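Serine protease inhibitor 2 (Anopheles gambiae, PDB 3PZF) inhibits the clip-domain serine proteases CLIPB4, CLIPB9 and CLIPB10, so that phenoloxidases stay inactive and melanization in the mosquito hemolymph is held down. Local coordinates at residues T53-A58 / R72-V77. Residues are numbered along the deposited sequence; the frame is centred on the assembly and turned at random.
Sequences TLIYEA and RELSSV
Tyr56 and Leu74, with CA atoms 6.8 Å apart, and Thr53 and Val77, 7.0 Å apart, mark where the last turns of helix 45-58 face the chain leaving the short helix 69-73, in the helical part of the serpin fold. Leu74 is the first residue to leave helical backbone angles, and the chain beyond it brings Val77 against helix 45-58 one turn before Tyr56, beside Thr53. Leucine suits this place because its branched end reaches the helix surface: with CG beside its own backbone N (chi1 -60°) and the chain then extended, Leu74 CD1 comes within 3.6 Å of both Tyr56 CA and Tyr56 CB. Ile55 CG2 lies 4.3 Å from Leu74 CD1. With Tyr56 CG anti to the backbone N (chi1 -174°), its side chain runs past that of Leu74 in the opposite direction, and the ring meets the methyl at its edge, Tyr56 CD1 lying 3.8 Å from Leu74 CD1. Ile83 of helix 83-98 also packs against Tyr56. Threonine suits its buried place because Thr53 OG1 is hydrogen-bonded to Lys49 O one turn earlier; valine's compact branch only packs against it, Val77 CG1 approaching Thr53 OG1 closely, at a less certain 3.2 Å.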
loop_
_atom_site.group_PDB
_atom_site.type_symbol
_atom_site.label_atom_id
_atom_site.label_comp_id
_atom_site.label_asym_id
_atom_site.label_seq_id
_atom_site.Cartn_x
_atom_site.Cartn_y
_atom_site.Cartn_z
ATOM N N THR A 53 2.773 -13.954 2.835
ATOM C CA THR A 53 2.121 -15.228 2.557
ATOM C C THR A 53 2.973 -16.021 1.565
ATOM O O THR A 53 3.101 -17.229 1.705
ATOM C CB THR A 53 0.690 -15.038 2.051
ATOM O OG1 THR A 53 -0.040 -14.265 3.017
ATOM C CG2 THR A 53 -0.031 -16.446 1.874
ATOM N N LEU A 54 3.628 -15.359 0.610
ATOM C CA LEU A 54 4.547 -16.127 -0.285
ATOM C C LEU A 54 5.684 -16.746 0.510
ATOM O O LEU A 54 6.120 -17.868 0.245
ATOM C CB LEU A 54 5.094 -15.231 -1.385
ATOM C CG LEU A 54 4.074 -14.944 -2.505
ATOM C CD1 LEU A 54 4.495 -13.685 -3.255
ATOM C CD2 LEU A 54 3.918 -16.151 -3.482
ATOM N N ILE A 55 6.179 -16.020 1.488
ATOM C CA ILE A 55 7.253 -16.527 2.306
ATOM C C ILE A 55 6.749 -17.671 3.168
ATOM O O ILE A 55 7.453 -18.683 3.335
ATOM C CB ILE A 55 7.869 -15.413 3.173
ATOM C CG1 ILE A 55 8.637 -14.441 2.266
ATOM C CG2 ILE A 55 8.786 -16.017 4.227
ATOM C CD1 ILE A 55 9.128 -13.144 2.968
ATOM N N TYR A 56 5.530 -17.531 3.689
ATOM C CA TYR A 56 4.856 -18.628 4.389
ATOM C C TYR A 56 4.752 -19.886 3.522
ATOM O O TYR A 56 5.089 -20.972 3.966
ATOM C CB TYR A 56 3.470 -18.164 4.863
ATOM C CG TYR A 56 2.736 -19.161 5.735
ATOM C CD1 TYR A 56 3.092 -19.339 7.062
ATOM C CD2 TYR A 56 1.671 -19.893 5.234
ATOM C CE1 TYR A 56 2.394 -20.233 7.871
ATOM C CE2 TYR A 56 0.978 -20.796 6.032
ATOM C CZ TYR A 56 1.346 -20.955 7.347
ATOM O OH TYR A 56 0.666 -21.842 8.155
ATOM N N GLU A 57 4.320 -19.730 2.272
ATOM C CA GLU A 57 4.197 -20.846 1.335
ATOM C C GLU A 57 5.554 -21.516 1.070
ATOM O O GLU A 57 5.619 -22.739 0.856
ATOM C CB GLU A 57 3.614 -20.332 0.006
ATOM C CG GLU A 57 2.103 -19.985 0.079
ATOM C CD GLU A 57 1.196 -21.145 -0.324
ATOM O OE1 GLU A 57 1.656 -22.341 -0.349
ATOM O OE2 GLU A 57 0.008 -20.861 -0.620
ATOM N N ALA A 58 6.620 -20.726 1.118
ATOM C CA ALA A 58 7.971 -21.251 0.822
ATOM C C ALA A 58 8.565 -21.975 2.011
ATOM O O ALA A 58 9.518 -22.734 1.871
ATOM C CB ALA A 58 8.899 -20.118 0.438
ATOM N N ARG A 72 4.264 -19.481 13.162
ATOM C CA ARG A 72 3.588 -18.788 14.250
ATOM C C ARG A 72 3.503 -17.294 14.023
ATOM O O ARG A 72 2.450 -16.700 14.223
ATOM C CB ARG A 72 4.305 -19.062 15.576
ATOM N N GLU A 73 4.609 -16.681 13.606
ATOM C CA GLU A 73 4.681 -15.223 13.484
ATOM C C GLU A 73 3.917 -14.712 12.268
ATOM O O GLU A 73 3.335 -13.639 12.313
ATOM C CB GLU A 73 6.142 -14.744 13.412
ATOM C CG GLU A 73 6.859 -14.722 14.756
ATOM C CD GLU A 73 8.356 -14.478 14.637
ATOM O OE1 GLU A 73 8.843 -14.185 13.521
ATOM O OE2 GLU A 73 9.048 -14.585 15.670
ATOM N N LEU A 74 3.926 -15.469 11.175
ATOM C CA LEU A 74 3.237 -15.034 9.965
ATOM C C LEU A 74 1.718 -15.179 10.148
ATOM O O LEU A 74 0.966 -15.194 9.175
ATOM C CB LEU A 74 3.731 -15.839 8.751
ATOM C CG LEU A 74 5.229 -15.711 8.453
ATOM C CD1 LEU A 74 5.688 -16.524 7.234
ATOM C CD2 LEU A 74 5.551 -14.247 8.268
ATOM N N SER A 75 1.280 -15.238 11.407
ATOM C CA SER A 75 -0.062 -15.697 11.775
ATOM C C SER A 75 -1.196 -14.784 11.354
ATOM O O SER A 75 -2.141 -15.229 10.705
ATOM C CB SER A 75 -0.159 -15.859 13.289
ATOM O OG SER A 75 -0.198 -14.591 13.923
ATOM N N SER A 76 -1.122 -13.517 11.754
ATOM C CA SER A 76 -2.231 -12.588 11.562
ATOM C C SER A 76 -2.432 -12.238 10.092
ATOM O O SER A 76 -3.238 -11.373 9.741
ATOM C CB SER A 76 -1.991 -11.311 12.360
ATOM O OG SER A 76 -0.853 -10.618 11.876
ATOM N N VAL A 77 -1.682 -12.912 9.238
ATOM C CA VAL A 77 -1.762 -12.711 7.814
ATOM C C VAL A 77 -2.320 -13.953 7.126
ATOM O O VAL A 77 -2.857 -13.877 6.027
ATOM C CB VAL A 77 -0.342 -12.375 7.276
ATOM C CG1 VAL A 77 -0.090 -12.990 5.906
ATOM C CG2 VAL A 77 -0.119 -10.886 7.284
#